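Local atomic coordinates of DUF3856 domain-containing protein (Chlorobium tepidum, PDB entry 2HR2), a protein that is of unknown function but folds as a TPR-like alpha-alpha superhelix, an architecture that in its relatives commonly serves protein-protein binding. Residues K99-L110 / E124-R135. Residues are numbered along the deposited sequence; the frame is centred on the assembly and turned at random.
Sequences KLWISAVYSRAL and EFKKVVEMIEER
Ala109 and Phe125 meet between antiparallel helices of this TPR-like alpha-alpha superhelix; the axes of 99-110 and 124-134 approach to 8.7 Å at 159°. The small methyl suits that spot: Ala109 CB sits over the centre of the Phe125 ring, a CH-pi contact 3.6 Å from its centroid, while Leu110 CD2 approaches Phe125 CZ and Tyr106 CE1 lies at the ring edge. Were Phe125 replaced by an alanine, the methyl of Ala109 would probably face a gap, and Leu110 CD2 would lose the ring it touches. Farther along, Val105 is a knob among Glu124, Lys127, Val128 and Met131; compact and forked, its beta-branched side chain suits the place, sending CG1 to Val128 CG2 at 3.7 Å and CG2 to the selenium of Met131. Arg108, extended from CG to NE, offers NH1 to Glu124 OE2 in a long salt bridge of 3.6 Å, the two charged planes 80° apart, while its NE pairs with Asp81. At the other end, Arg135 gives NH2 to the carbonyl of Gln95, and Lys99 CG lies over one guanidinium face. Flexible, unbranched Met131, selenomethionine, bends at chi3 (67°), which carries CE over the five-membered ring of Trp101, 3.5 Å from its centroid.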
ATOM      1  N   LYS A  99      -2.671   8.826  -2.077  1.00 60.79           N
ATOM      2  CA  LYS A  99      -1.937   8.553  -0.841  1.00 60.92           C
ATOM      3  C   LYS A  99      -1.581   7.068  -0.741  1.00 60.87           C
ATOM      4  O   LYS A  99      -0.489   6.713  -0.295  1.00 61.31           O
ATOM      5  CB  LYS A  99      -2.741   8.998   0.385  1.00 60.22           C
ATOM      6  CG  LYS A  99      -2.944  10.504   0.442  1.00 62.11           C
ATOM      7  CD  LYS A  99      -3.615  10.963   1.721  1.00 62.90           C
ATOM      8  CE  LYS A  99      -5.065  10.531   1.831  1.00 65.01           C
ATOM      9  NZ  LYS A  99      -5.651  11.037   3.110  1.00 67.49           N
ATOM     10  N   LEU A 100      -2.502   6.205  -1.160  1.00 61.11           N
ATOM     11  CA  LEU A 100      -2.247   4.764  -1.164  1.00 61.14           C
ATOM     12  C   LEU A 100      -1.299   4.361  -2.303  1.00 60.63           C
ATOM     13  O   LEU A 100      -0.569   3.385  -2.169  1.00 60.41           O
ATOM     14  CB  LEU A 100      -3.557   3.969  -1.221  1.00 61.42           C
ATOM     15  CG  LEU A 100      -4.453   4.076   0.021  1.00 61.97           C
ATOM     16  CD1 LEU A 100      -5.784   3.369  -0.192  1.00 62.89           C
ATOM     17  CD2 LEU A 100      -3.752   3.519   1.258  1.00 63.39           C
ATOM     18  N   TRP A 101      -1.318   5.100  -3.413  1.00 60.26           N
ATOM     19  CA  TRP A 101      -0.410   4.834  -4.530  1.00 60.17           C
ATOM     20  C   TRP A 101       1.016   5.046  -4.016  1.00 60.69           C
ATOM     21  O   TRP A 101       1.862   4.160  -4.134  1.00 60.36           O
ATOM     22  CB  TRP A 101      -0.673   5.799  -5.689  1.00 59.81           C
ATOM     23  CG  TRP A 101      -0.007   5.457  -7.006  1.00 59.18           C
ATOM     24  CD1 TRP A 101       1.011   4.568  -7.226  1.00 59.09           C
ATOM     25  CD2 TRP A 101      -0.245   6.101  -8.264  1.00 58.80           C
ATOM     26  NE1 TRP A 101       1.365   4.571  -8.553  1.00 59.42           N
ATOM     27  CE2 TRP A 101       0.619   5.511  -9.209  1.00 58.03           C
ATOM     28  CE3 TRP A 101      -1.128   7.103  -8.688  1.00 59.69           C
ATOM     29  CZ2 TRP A 101       0.631   5.888 -10.545  1.00 58.11           C
ATOM     30  CZ3 TRP A 101      -1.117   7.475 -10.019  1.00 59.23           C
ATOM     31  CH2 TRP A 101      -0.242   6.870 -10.932  1.00 59.65           C
ATOM     32  N   ILE A 102       1.259   6.221  -3.432  1.00 60.82           N
ATOM     33  CA  ILE A 102       2.569   6.580  -2.891  1.00 60.58           C
ATOM     34  C   ILE A 102       3.017   5.555  -1.851  1.00 60.80           C
ATOM     35  O   ILE A 102       4.178   5.144  -1.838  1.00 61.34           O
ATOM     36  CB  ILE A 102       2.565   8.017  -2.288  1.00 60.36           C
ATOM     37  CG1 ILE A 102       2.390   9.057  -3.400  1.00 60.61           C
ATOM     38  CG2 ILE A 102       3.877   8.301  -1.535  1.00 60.59           C
ATOM     39  CD1 ILE A 102       2.210  10.477  -2.914  1.00 60.54           C
ATOM     40  N   SER A 103       2.090   5.142  -0.994  1.00 60.63           N
ATOM     41  CA  SER A 103       2.362   4.132   0.023  1.00 60.43           C
ATOM     42  C   SER A 103       2.873   2.827  -0.594  1.00 60.34           C
ATOM     43  O   SER A 103       3.843   2.245  -0.113  1.00 60.37           O
ATOM     44  CB  SER A 103       1.088   3.861   0.835  1.00 59.75           C
ATOM     45  OG  SER A 103       1.250   2.762   1.717  1.00 61.47           O
ATOM     46  N   ALA A 104       2.211   2.373  -1.654  1.00 60.50           N
ATOM     47  CA  ALA A 104       2.591   1.135  -2.334  1.00 60.70           C
ATOM     48  C   ALA A 104       3.983   1.215  -2.959  1.00 60.73           C
ATOM     49  O   ALA A 104       4.734   0.241  -2.928  1.00 60.87           O
ATOM     50  CB  ALA A 104       1.561   0.779  -3.390  1.00 60.81           C
ATOM     51  N   VAL A 105       4.316   2.371  -3.526  1.00 60.50           N
ATOM     52  CA  VAL A 105       5.630   2.585  -4.136  1.00 60.38           C
ATOM     53  C   VAL A 105       6.699   2.568  -3.040  1.00 60.39           C
ATOM     54  O   VAL A 105       7.774   2.000  -3.223  1.00 60.06           O
ATOM     55  CB  VAL A 105       5.666   3.912  -4.944  1.00 59.98           C
ATOM     56  CG1 VAL A 105       7.045   4.196  -5.510  1.00 60.64           C
ATOM     57  CG2 VAL A 105       4.669   3.867  -6.081  1.00 59.13           C
ATOM     58  N   TYR A 106       6.385   3.186  -1.904  1.00 60.29           N
ATOM     59  CA  TYR A 106       7.284   3.229  -0.760  1.00 60.26           C
ATOM     60  C   TYR A 106       7.494   1.833  -0.192  1.00 60.47           C
ATOM     61  O   TYR A 106       8.625   1.448   0.085  1.00 60.92           O
ATOM     62  CB  TYR A 106       6.719   4.171   0.294  1.00 60.10           C
ATOM     63  CG  TYR A 106       7.584   4.351   1.516  1.00 60.26           C
ATOM     64  CD1 TYR A 106       8.825   4.974   1.425  1.00 60.84           C
ATOM     65  CD2 TYR A 106       7.141   3.946   2.770  1.00 57.85           C
ATOM     66  CE1 TYR A 106       9.614   5.160   2.548  1.00 59.95           C
ATOM     67  CE2 TYR A 106       7.921   4.124   3.887  1.00 59.53           C
ATOM     68  CZ  TYR A 106       9.156   4.733   3.775  1.00 59.43           C
ATOM     69  OH  TYR A 106       9.924   4.919   4.901  1.00 58.78           O
ATOM     70  N   SER A 107       6.410   1.075  -0.035  1.00 60.42           N
ATOM     71  CA  SER A 107       6.499  -0.308   0.439  1.00 60.54           C
ATOM     72  C   SER A 107       7.379  -1.150  -0.487  1.00 60.42           C
ATOM     73  O   SER A 107       8.176  -1.966  -0.021  1.00 60.27           O
ATOM     74  CB  SER A 107       5.105  -0.947   0.531  1.00 60.56           C
ATOM     75  OG  SER A 107       4.297  -0.346   1.530  1.00 60.36           O
ATOM     76  N   ARG A 108       7.229  -0.949  -1.796  1.00 60.44           N
ATOM     77  CA  ARG A 108       8.019  -1.678  -2.773  1.00 60.46           C
ATOM     78  C   ARG A 108       9.498  -1.363  -2.620  1.00 60.70           C
ATOM     79  O   ARG A 108      10.335  -2.261  -2.707  1.00 60.59           O
ATOM     80  CB  ARG A 108       7.563  -1.357  -4.195  1.00 60.85           C
ATOM     81  CG  ARG A 108       8.302  -2.164  -5.246  1.00 60.07           C
ATOM     82  CD  ARG A 108       7.603  -2.146  -6.582  1.00 60.45           C
ATOM     83  NE  ARG A 108       8.156  -3.186  -7.446  1.00 60.23           N
ATOM     84  CZ  ARG A 108       9.230  -3.050  -8.212  1.00 58.64           C
ATOM     85  NH1 ARG A 108       9.922  -1.920  -8.245  1.00 62.10           N
ATOM     86  NH2 ARG A 108       9.625  -4.075  -8.943  1.00 62.03           N
ATOM     87  N   ALA A 109       9.814  -0.089  -2.399  1.00 60.77           N
ATOM     88  CA  ALA A 109      11.199   0.329  -2.204  1.00 60.77           C
ATOM     89  C   ALA A 109      11.787  -0.330  -0.956  1.00 60.64           C
ATOM     90  O   ALA A 109      12.890  -0.871  -1.004  1.00 60.55           O
ATOM     91  CB  ALA A 109      11.288   1.837  -2.099  1.00 61.17           C
ATOM     92  N   LEU A 110      11.038  -0.294   0.151  1.00 60.26           N
ATOM     93  CA  LEU A 110      11.476  -0.918   1.402  1.00 60.16           C
ATOM     94  C   LEU A 110      11.656  -2.423   1.251  1.00 60.37           C
ATOM     95  O   LEU A 110      12.587  -2.992   1.813  1.00 60.41           O
ATOM     96  CB  LEU A 110      10.479  -0.663   2.534  1.00 59.64           C
ATOM     97  CG  LEU A 110      10.250   0.760   3.047  1.00 60.52           C
ATOM     98  CD1 LEU A 110       9.138   0.762   4.095  1.00 57.10           C
ATOM     99  CD2 LEU A 110      11.531   1.366   3.607  1.00 59.97           C
ATOM    100  N   GLU A 124      13.148   3.454  -7.010  1.00 60.58           N
ATOM    101  CA  GLU A 124      11.824   3.504  -6.375  1.00 60.93           C
ATOM    102  C   GLU A 124      11.776   4.551  -5.271  1.00 60.82           C
ATOM    103  O   GLU A 124      10.764   5.231  -5.126  1.00 60.76           O
ATOM    104  CB  GLU A 124      11.391   2.138  -5.847  1.00 60.98           C
ATOM    105  CG  GLU A 124      10.937   1.199  -6.951  1.00 64.81           C
ATOM    106  CD  GLU A 124       9.540   1.522  -7.493  1.00 67.68           C
ATOM    107  OE1 GLU A 124       8.603   1.660  -6.685  1.00 72.13           O
ATOM    108  OE2 GLU A 124       9.364   1.589  -8.726  1.00 69.01           O
ATOM    109  N   PHE A 125      12.853   4.674  -4.489  1.00 60.72           N
ATOM    110  CA  PHE A 125      12.922   5.721  -3.458  1.00 60.62           C
ATOM    111  C   PHE A 125      12.892   7.110  -4.095  1.00 60.68           C
ATOM    112  O   PHE A 125      12.289   8.026  -3.544  1.00 61.02           O
ATOM    113  CB  PHE A 125      14.161   5.596  -2.567  1.00 60.24           C
ATOM    114  CG  PHE A 125      14.061   4.523  -1.520  1.00 58.66           C
ATOM    115  CD1 PHE A 125      13.147   4.635  -0.485  1.00 57.84           C
ATOM    116  CD2 PHE A 125      14.913   3.430  -1.536  1.00 59.22           C
ATOM    117  CE1 PHE A 125      13.057   3.661   0.500  1.00 59.02           C
ATOM    118  CE2 PHE A 125      14.833   2.453  -0.549  1.00 59.59           C
ATOM    119  CZ  PHE A 125      13.902   2.570   0.469  1.00 58.90           C
ATOM    120  N   LYS A 126      13.551   7.260  -5.244  1.00 60.26           N
ATOM    121  CA  LYS A 126      13.531   8.522  -5.983  1.00 60.35           C
ATOM    122  C   LYS A 126      12.101   8.815  -6.449  1.00 60.50           C
ATOM    123  O   LYS A 126      11.645   9.954  -6.377  1.00 60.69           O
ATOM    124  CB  LYS A 126      14.479   8.474  -7.192  1.00 59.90           C
ATOM    125  CG  LYS A 126      14.717   9.824  -7.880  1.00 60.45           C
ATOM    126  CD  LYS A 126      15.631   9.707  -9.118  1.00 60.24           C
ATOM    127  N   LYS A 127      11.400   7.777  -6.914  1.00 60.53           N
ATOM    128  CA  LYS A 127      10.021   7.898  -7.399  1.00 60.75           C
ATOM    129  C   LYS A 127       9.077   8.358  -6.286  1.00 60.60           C
ATOM    130  O   LYS A 127       8.144   9.116  -6.548  1.00 60.15           O
ATOM    131  CB  LYS A 127       9.551   6.554  -7.993  1.00 61.12           C
ATOM    132  CG  LYS A 127       8.153   6.529  -8.630  1.00 62.28           C
ATOM    133  CD  LYS A 127       8.072   7.296  -9.949  1.00 66.48           C
ATOM    134  CE  LYS A 127       6.650   7.247 -10.525  1.00 66.19           C
ATOM    135  NZ  LYS A 127       6.516   7.987 -11.812  1.00 64.39           N
ATOM    136  N   VAL A 128       9.316   7.897  -5.057  1.00 60.49           N
ATOM    137  CA  VAL A 128       8.500   8.304  -3.914  1.00 60.51           C
ATOM    138  C   VAL A 128       8.611   9.815  -3.718  1.00 60.35           C
ATOM    139  O   VAL A 128       7.599  10.497  -3.563  1.00 60.09           O
ATOM    140  CB  VAL A 128       8.891   7.566  -2.602  1.00 60.51           C
ATOM    141  CG1 VAL A 128       8.165   8.159  -1.404  1.00 61.91           C
ATOM    142  CG2 VAL A 128       8.572   6.084  -2.696  1.00 61.16           C
ATOM    143  N   VAL A 129       9.836  10.330  -3.749  1.00 60.32           N
ATOM    144  CA  VAL A 129      10.065  11.762  -3.572  1.00 60.13           C
ATOM    145  C   VAL A 129       9.431  12.551  -4.717  1.00 60.26           C
ATOM    146  O   VAL A 129       8.787  13.566  -4.480  1.00 60.60           O
ATOM    147  CB  VAL A 129      11.569  12.105  -3.458  1.00 60.18           C
ATOM    148  CG1 VAL A 129      11.774  13.619  -3.347  1.00 59.05           C
ATOM    149  CG2 VAL A 129      12.193  11.399  -2.253  1.00 60.22           C
ATOM    150  N   GLU A 130       9.606  12.074  -5.948  1.00 60.53           N
ATOM    151  CA  GLU A 130       9.036  12.742  -7.121  1.00 61.01           C
ATOM    152  C   GLU A 130       7.507  12.826  -7.057  1.00 60.29           C
ATOM    153  O   GLU A 130       6.925  13.859  -7.383  1.00 59.78           O
ATOM    154  CB  GLU A 130       9.498  12.060  -8.417  1.00 60.73           C
ATOM    155  CG  GLU A 130      10.975  12.321  -8.750  1.00 62.91           C
ATOM    156  CD  GLU A 130      11.465  11.570  -9.988  1.00 63.72           C
ATOM    157  OE1 GLU A 130      11.095  10.387 -10.168  1.00 70.79           O
ATOM    158  OE2 GLU A 130      12.243  12.155 -10.775  1.00 68.50           O
HETATM  159  N   MSE A 131       6.864  11.750  -6.616  1.00 60.37           N
HETATM  160  CA  MSE A 131       5.401  11.727  -6.502  1.00 60.38           C
HETATM  161  C   MSE A 131       4.878  12.661  -5.417  1.00 60.53           C
HETATM  162  O   MSE A 131       3.833  13.284  -5.588  1.00 60.96           O
HETATM  163  CB  MSE A 131       4.893  10.307  -6.261  1.00 60.17           C
HETATM  164  CG  MSE A 131       5.067   9.407  -7.470  1.00 60.51           C
HETATM  165 SE   MSE A 131       4.729   7.545  -7.079  0.75 58.89          SE
HETATM  166  CE  MSE A 131       2.818   7.623  -6.724  1.00 63.18           C
ATOM    167  N   ILE A 132       5.603  12.753  -4.307  1.00 60.50           N
ATOM    168  CA  ILE A 132       5.228  13.654  -3.218  1.00 60.38           C
ATOM    169  C   ILE A 132       5.276  15.107  -3.707  1.00 60.66           C
ATOM    170  O   ILE A 132       4.394  15.906  -3.374  1.00 60.74           O
ATOM    171  CB  ILE A 132       6.128  13.452  -1.976  1.00 59.88           C
ATOM    172  CG1 ILE A 132       5.828  12.099  -1.336  1.00 59.64           C
ATOM    173  CG2 ILE A 132       5.895  14.554  -0.939  1.00 60.71           C
ATOM    174  CD1 ILE A 132       6.835  11.666  -0.300  1.00 61.30           C
ATOM    175  N   GLU A 133       6.301  15.446  -4.487  1.00 60.67           N
ATOM    176  CA  GLU A 133       6.407  16.789  -5.056  1.00 61.09           C
ATOM    177  C   GLU A 133       5.255  17.054  -6.009  1.00 61.13           C
ATOM    178  O   GLU A 133       4.586  18.080  -5.922  1.00 61.58           O
ATOM    179  CB  GLU A 133       7.689  16.963  -5.859  1.00 61.27           C
ATOM    180  CG  GLU A 133       8.954  16.974  -5.067  1.00 62.12           C
ATOM    181  CD  GLU A 133      10.150  17.043  -5.977  1.00 63.65           C
ATOM    182  OE1 GLU A 133      10.994  16.127  -5.901  1.00 68.28           O
ATOM    183  OE2 GLU A 133      10.221  17.977  -6.806  1.00 64.80           O
ATOM    184  N   GLU A 134       5.049  16.107  -6.920  1.00 61.31           N
ATOM    185  CA  GLU A 134       4.032  16.201  -7.961  1.00 62.06           C
ATOM    186  C   GLU A 134       2.618  16.325  -7.404  1.00 60.86           C
ATOM    187  O   GLU A 134       1.807  17.077  -7.933  1.00 60.80           O
ATOM    188  CB  GLU A 134       4.123  14.958  -8.856  1.00 62.36           C
ATOM    189  CG  GLU A 134       3.473  15.104 -10.225  1.00 66.11           C
ATOM    190  CD  GLU A 134       3.633  13.859 -11.097  1.00 66.01           C
ATOM    191  OE1 GLU A 134       3.939  12.767 -10.563  1.00 71.47           O
ATOM    192  OE2 GLU A 134       3.449  13.977 -12.328  1.00 73.27           O
ATOM    193  N   ARG A 135       2.332  15.594  -6.335  1.00 60.73           N
ATOM    194  CA  ARG A 135       1.001  15.596  -5.749  1.00 60.98           C
ATOM    195  C   ARG A 135       0.616  16.934  -5.115  1.00 61.03           C
ATOM    196  O   ARG A 135       1.320  17.441  -4.239  1.00 61.40           O
ATOM    197  CB  ARG A 135       0.873  14.463  -4.718  1.00 61.05           C
ATOM    198  CG  ARG A 135      -0.544  14.276  -4.181  1.00 61.78           C
ATOM    199  CD  ARG A 135      -0.698  13.023  -3.326  1.00 62.01           C
ATOM    200  NE  ARG A 135      -2.113  12.751  -3.061  1.00 64.83           N
ATOM    201  CZ  ARG A 135      -2.858  13.379  -2.155  1.00 65.55           C
ATOM    202  NH1 ARG A 135      -2.348  14.320  -1.383  1.00 70.46           N
ATOM    203  NH2 ARG A 135      -4.133  13.064  -2.014  1.00 67.11           N
TER